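Long-range contact in phosphoribosylaminoimidazole-succinocarboxamide synthase (Saccharomyces cerevisiae, PDB 2CNQ), which catalyses the ATP-dependent joining of aspartate to carboxyaminoimidazole ribotide, giving SAICAR in de novo purine biosynthesis: residues S61-R73 with L194-A206. Sequence-based numbering, arbitrary orientation.
Sequences SEFWFKFLSNDVR and LAVKLYSKCKDYA
F63, W64 and F67 meet Y205 in an aromatic cluster where helix 53-67 of the SAICAR synthetase fold crosses helix 185-209, their local axes 109° apart; the contact exemplifies an apolar interface closed at one side by a salt bridge. F67 CE1 lies over one face of the Y205 ring, and F67 CZ reaches Y205 CB at 3.5 Å. W64 CH2 touches Y205 CD2, and F63 CZ comes up to the hydroxyl, which is hydrogen-bonded to L299 O. The sulfur-aromatic contacts belong to C202, whose SG lies 3.5 Å from W64 CZ3 and also touches F67 and L68 CD2. Aliphatic packing continues along the chain to V72, with V72 CG2 against L194 CD2 and D71 CB against L198 CD2. Polar closure falls to K201: with CG anti to the backbone N (chi1 179°) and every later torsion extended, its chain runs obliquely across the F67 ring and carries NZ over the ring face, a cation-pi contact 5.0 Å from the centroid. In the salt bridge, K201 NZ donates to the syn lone pair of D71 OD2 at 2.7 Å. Shortened to an alanine, this position is likely to leave the D71 carboxylate without its cationic mate and deprive the F67 ring of the ammonium over its face. A water links K201 NZ to F67 O.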
loop_
_atom_site.group_PDB
_atom_site.type_symbol
_atom_site.label_atom_id
_atom_site.label_comp_id
_atom_site.label_asym_id
_atom_site.label_seq_id
_atom_site.Cartn_x
_atom_site.Cartn_y
_atom_site.Cartn_z
ATOM N N SER A 61 -5.141 -6.688 -0.141
ATOM C CA SER A 61 -4.612 -6.605 -1.478
ATOM C C SER A 61 -5.323 -7.541 -2.388
ATOM O O SER A 61 -5.663 -7.181 -3.493
ATOM C CB SER A 61 -3.148 -6.955 -1.494
ATOM O OG SER A 61 -2.359 -5.971 -0.887
ATOM N N GLU A 62 -5.501 -8.772 -1.953
ATOM C CA GLU A 62 -6.180 -9.732 -2.787
ATOM C C GLU A 62 -7.551 -9.285 -3.148
ATOM O O GLU A 62 -7.994 -9.454 -4.267
ATOM C CB GLU A 62 -6.223 -11.081 -2.114
ATOM C CG GLU A 62 -4.863 -11.733 -2.015
ATOM C CD GLU A 62 -4.978 -13.038 -1.395
ATOM O OE1 GLU A 62 -5.165 -14.020 -2.140
ATOM O OE2 GLU A 62 -4.972 -13.082 -0.176
ATOM N N PHE A 63 -8.246 -8.688 -2.195
ATOM C CA PHE A 63 -9.563 -8.177 -2.467
ATOM C C PHE A 63 -9.521 -7.186 -3.600
ATOM O O PHE A 63 -10.309 -7.229 -4.520
ATOM C CB PHE A 63 -10.131 -7.530 -1.228
ATOM C CG PHE A 63 -11.355 -6.757 -1.505
ATOM C CD1 PHE A 63 -11.274 -5.416 -1.761
ATOM C CD2 PHE A 63 -12.584 -7.369 -1.570
ATOM C CE1 PHE A 63 -12.391 -4.696 -2.082
ATOM C CE2 PHE A 63 -13.693 -6.652 -1.880
ATOM C CZ PHE A 63 -13.584 -5.318 -2.161
ATOM N N TRP A 64 -8.577 -6.255 -3.523
ATOM C CA TRP A 64 -8.509 -5.241 -4.539
ATOM C C TRP A 64 -8.006 -5.773 -5.838
ATOM O O TRP A 64 -8.445 -5.319 -6.885
ATOM C CB TRP A 64 -7.671 -4.094 -4.086
ATOM C CG TRP A 64 -8.247 -3.325 -2.987
ATOM C CD1 TRP A 64 -7.743 -3.234 -1.756
ATOM C CD2 TRP A 64 -9.402 -2.486 -3.012
ATOM N NE1 TRP A 64 -8.511 -2.404 -0.985
ATOM C CE2 TRP A 64 -9.517 -1.908 -1.757
ATOM C CE3 TRP A 64 -10.342 -2.174 -3.980
ATOM C CZ2 TRP A 64 -10.487 -0.981 -1.453
ATOM C CZ3 TRP A 64 -11.314 -1.265 -3.664
ATOM C CH2 TRP A 64 -11.393 -0.691 -2.423
ATOM N N PHE A 65 -7.067 -6.699 -5.816
ATOM C CA PHE A 65 -6.626 -7.282 -7.060
ATOM C C PHE A 65 -7.795 -7.890 -7.783
ATOM O O PHE A 65 -7.918 -7.763 -8.981
ATOM C CB PHE A 65 -5.561 -8.329 -6.825
ATOM C CG PHE A 65 -4.205 -7.784 -6.548
ATOM C CD1 PHE A 65 -3.612 -6.921 -7.435
ATOM C CD2 PHE A 65 -3.485 -8.191 -5.452
ATOM C CE1 PHE A 65 -2.349 -6.463 -7.205
ATOM C CE2 PHE A 65 -2.229 -7.724 -5.221
ATOM C CZ PHE A 65 -1.676 -6.846 -6.089
ATOM N N LYS A 66 -8.657 -8.552 -7.035
ATOM C CA LYS A 66 -9.800 -9.175 -7.613
ATOM C C LYS A 66 -10.784 -8.129 -8.079
ATOM O O LYS A 66 -11.377 -8.270 -9.140
ATOM C CB LYS A 66 -10.410 -10.089 -6.579
ATOM C CG LYS A 66 -11.628 -10.826 -7.079
ATOM C CD LYS A 66 -12.213 -11.746 -6.046
ATOM C CE LYS A 66 -11.273 -12.867 -5.638
ATOM N NZ LYS A 66 -10.806 -13.723 -6.765
ATOM N N PHE A 67 -10.996 -7.088 -7.282
ATOM C CA PHE A 67 -11.900 -6.024 -7.641
ATOM C C PHE A 67 -11.489 -5.357 -8.930
ATOM O O PHE A 67 -12.312 -4.945 -9.730
ATOM C CB PHE A 67 -11.929 -5.021 -6.514
ATOM C CG PHE A 67 -12.842 -3.884 -6.729
ATOM C CD1 PHE A 67 -14.196 -4.016 -6.594
ATOM C CD2 PHE A 67 -12.348 -2.654 -7.034
ATOM C CE1 PHE A 67 -15.011 -2.918 -6.782
ATOM C CE2 PHE A 67 -13.156 -1.576 -7.214
ATOM C CZ PHE A 67 -14.475 -1.705 -7.094
ATOM N N LEU A 68 -10.186 -5.254 -9.119
ATOM C CA LEU A 68 -9.612 -4.582 -10.263
ATOM C C LEU A 68 -9.170 -5.547 -11.318
ATOM O O LEU A 68 -8.464 -5.162 -12.220
ATOM C CB LEU A 68 -8.434 -3.758 -9.805
ATOM C CG LEU A 68 -8.819 -2.656 -8.874
ATOM C CD1 LEU A 68 -7.568 -1.972 -8.396
ATOM C CD2 LEU A 68 -9.756 -1.666 -9.499
ATOM N N SER A 69 -9.575 -6.790 -11.246
ATOM C CA SER A 69 -8.969 -7.797 -12.102
ATOM C C SER A 69 -9.256 -7.553 -13.563
ATOM O O SER A 69 -8.463 -7.926 -14.389
ATOM C CB SER A 69 -9.417 -9.187 -11.717
ATOM O OG SER A 69 -10.793 -9.295 -11.907
ATOM N N ASN A 70 -10.373 -6.932 -13.876
ATOM C CA ASN A 70 -10.676 -6.588 -15.247
ATOM C C ASN A 70 -10.140 -5.253 -15.662
ATOM O O ASN A 70 -10.232 -4.890 -16.814
ATOM C CB ASN A 70 -12.173 -6.606 -15.481
ATOM C CG ASN A 70 -12.746 -7.973 -15.314
ATOM O OD1 ASN A 70 -12.101 -8.958 -15.675
ATOM N ND2 ASN A 70 -13.946 -8.059 -14.749
ATOM N N ASP A 71 -9.570 -4.509 -14.739
ATOM C CA ASP A 71 -9.088 -3.187 -14.988
ATOM C C ASP A 71 -7.621 -3.142 -15.193
ATOM O O ASP A 71 -7.135 -2.235 -15.835
ATOM C CB ASP A 71 -9.437 -2.297 -13.822
ATOM C CG ASP A 71 -10.889 -2.288 -13.568
ATOM O OD1 ASP A 71 -11.606 -1.824 -14.456
ATOM O OD2 ASP A 71 -11.310 -2.789 -12.528
ATOM N N VAL A 72 -6.896 -4.085 -14.629
ATOM C CA VAL A 72 -5.465 -4.071 -14.695
ATOM C C VAL A 72 -4.954 -5.451 -14.412
ATOM O O VAL A 72 -5.462 -6.137 -13.550
ATOM C CB VAL A 72 -4.885 -3.030 -13.744
ATOM C CG1 VAL A 72 -5.170 -3.396 -12.316
ATOM C CG2 VAL A 72 -3.443 -2.805 -13.985
ATOM N N ARG A 73 -3.964 -5.854 -15.171
ATOM C CA ARG A 73 -3.224 -7.041 -14.865
ATOM C C ARG A 73 -2.519 -6.867 -13.563
ATOM O O ARG A 73 -2.114 -5.777 -13.248
ATOM C CB ARG A 73 -2.164 -7.312 -15.914
ATOM C CG ARG A 73 -2.695 -7.910 -17.191
ATOM C CD ARG A 73 -1.561 -8.305 -18.103
ATOM N NE ARG A 73 -0.664 -9.240 -17.440
ATOM C CZ ARG A 73 0.560 -9.530 -17.863
ATOM N NH1 ARG A 73 1.029 -8.984 -18.975
ATOM N NH2 ARG A 73 1.315 -10.375 -17.182
ATOM N N LEU A 194 -3.963 5.419 -15.639
ATOM C CA LEU A 194 -4.418 4.176 -15.101
ATOM C C LEU A 194 -4.573 4.319 -13.617
ATOM O O LEU A 194 -5.535 3.858 -13.048
ATOM C CB LEU A 194 -3.433 3.087 -15.413
ATOM C CG LEU A 194 -3.748 1.732 -14.820
ATOM C CD1 LEU A 194 -5.087 1.243 -15.308
ATOM C CD2 LEU A 194 -2.672 0.765 -15.168
ATOM N N ALA A 195 -3.613 4.931 -12.972
ATOM C CA ALA A 195 -3.692 5.058 -11.540
ATOM C C ALA A 195 -4.932 5.807 -11.145
ATOM O O ALA A 195 -5.602 5.429 -10.209
ATOM C CB ALA A 195 -2.461 5.749 -11.032
ATOM N N VAL A 196 -5.236 6.895 -11.825
ATOM C CA VAL A 196 -6.407 7.651 -11.486
ATOM C C VAL A 196 -7.638 6.833 -11.761
ATOM O O VAL A 196 -8.562 6.863 -10.984
ATOM C CB VAL A 196 -6.434 8.986 -12.207
ATOM C CG1 VAL A 196 -7.786 9.613 -12.150
ATOM C CG2 VAL A 196 -5.374 9.880 -11.602
ATOM N N LYS A 197 -7.652 6.099 -12.841
ATOM C CA LYS A 197 -8.789 5.285 -13.150
ATOM C C LYS A 197 -9.031 4.256 -12.072
ATOM O O LYS A 197 -10.134 4.075 -11.616
ATOM C CB LYS A 197 -8.569 4.619 -14.474
ATOM C CG LYS A 197 -9.799 3.984 -14.998
ATOM C CD LYS A 197 -9.583 3.352 -16.335
ATOM C CE LYS A 197 -9.452 4.350 -17.423
ATOM N NZ LYS A 197 -9.630 3.686 -18.748
ATOM N N LEU A 198 -7.971 3.565 -11.673
ATOM C CA LEU A 198 -8.101 2.567 -10.643
ATOM C C LEU A 198 -8.535 3.198 -9.368
ATOM O O LEU A 198 -9.423 2.718 -8.699
ATOM C CB LEU A 198 -6.807 1.815 -10.442
ATOM C CG LEU A 198 -6.269 1.075 -11.642
ATOM C CD1 LEU A 198 -4.962 0.441 -11.302
ATOM C CD2 LEU A 198 -7.243 0.047 -12.140
ATOM N N TYR A 199 -7.894 4.271 -8.999
ATOM C CA TYR A 199 -8.256 4.945 -7.792
ATOM C C TYR A 199 -9.701 5.351 -7.807
ATOM O O TYR A 199 -10.394 5.140 -6.851
ATOM C CB TYR A 199 -7.384 6.173 -7.577
ATOM C CG TYR A 199 -7.923 7.041 -6.515
ATOM C CD1 TYR A 199 -7.671 6.787 -5.208
ATOM C CD2 TYR A 199 -8.716 8.105 -6.834
ATOM C CE1 TYR A 199 -8.233 7.566 -4.221
ATOM C CE2 TYR A 199 -9.283 8.884 -5.865
ATOM C CZ TYR A 199 -9.031 8.604 -4.557
ATOM O OH TYR A 199 -9.633 9.412 -3.661
ATOM N N SER A 200 -10.154 5.967 -8.873
ATOM C CA SER A 200 -11.506 6.459 -8.897
ATOM C C SER A 200 -12.494 5.349 -8.750
ATOM O O SER A 200 -13.484 5.508 -8.060
ATOM C CB SER A 200 -11.774 7.214 -10.164
ATOM O OG SER A 200 -11.152 8.472 -10.065
ATOM N N LYS A 201 -12.258 4.237 -9.402
ATOM C CA LYS A 201 -13.153 3.118 -9.276
ATOM C C LYS A 201 -13.205 2.661 -7.857
ATOM O O LYS A 201 -14.260 2.386 -7.320
ATOM C CB LYS A 201 -12.698 2.011 -10.177
ATOM C CG LYS A 201 -13.559 0.805 -10.089
ATOM C CD LYS A 201 -13.190 -0.268 -11.068
ATOM C CE LYS A 201 -13.958 -1.516 -10.792
ATOM N NZ LYS A 201 -13.897 -2.465 -11.882
ATOM N N CYS A 202 -12.058 2.541 -7.229
ATOM C CA CYS A 202 -12.018 2.097 -5.874
ATOM C C CYS A 202 -12.593 3.116 -4.930
ATOM O O CYS A 202 -13.261 2.765 -3.984
ATOM C CB CYS A 202 -10.609 1.729 -5.484
ATOM S SG CYS A 202 -9.964 0.376 -6.418
ATOM N N LYS A 203 -12.335 4.375 -5.198
ATOM C CA LYS A 203 -12.856 5.449 -4.398
ATOM C C LYS A 203 -14.356 5.415 -4.394
ATOM O O LYS A 203 -14.987 5.555 -3.373
ATOM C CB LYS A 203 -12.372 6.782 -4.947
ATOM C CG LYS A 203 -12.850 7.971 -4.153
ATOM C CD LYS A 203 -12.655 9.342 -4.789
ATOM C CE LYS A 203 -12.926 9.438 -6.295
ATOM N NZ LYS A 203 -14.330 9.754 -6.658
ATOM N N ASP A 204 -14.949 5.245 -5.551
ATOM C CA ASP A 204 -16.392 5.277 -5.632
ATOM C C ASP A 204 -16.965 4.097 -4.903
ATOM O O ASP A 204 -17.934 4.220 -4.191
ATOM C CB ASP A 204 -16.831 5.303 -7.055
ATOM C CG ASP A 204 -16.572 6.622 -7.703
ATOM O OD1 ASP A 204 -16.725 6.670 -8.931
ATOM O OD2 ASP A 204 -16.238 7.597 -7.004
ATOM N N TYR A 205 -16.349 2.948 -5.067
ATOM C CA TYR A 205 -16.776 1.765 -4.391
ATOM C C TYR A 205 -16.681 1.949 -2.905
ATOM O O TYR A 205 -17.585 1.626 -2.154
ATOM C CB TYR A 205 -15.918 0.599 -4.850
ATOM C CG TYR A 205 -16.027 -0.574 -3.954
ATOM C CD1 TYR A 205 -17.061 -1.463 -4.035
ATOM C CD2 TYR A 205 -15.084 -0.755 -2.968
ATOM C CE1 TYR A 205 -17.139 -2.513 -3.145
ATOM C CE2 TYR A 205 -15.157 -1.763 -2.081
ATOM C CZ TYR A 205 -16.188 -2.651 -2.177
ATOM O OH TYR A 205 -16.324 -3.673 -1.302
ATOM N N ALA A 206 -15.546 2.428 -2.455
ATOM C CA ALA A 206 -15.333 2.587 -1.048
ATOM C C ALA A 206 -16.282 3.594 -0.460
ATOM O O ALA A 206 -16.734 3.426 0.653
ATOM C CB ALA A 206 -13.926 2.981 -0.774
HETATM O O HOH W 1 -14.955 -4.588 -10.228
#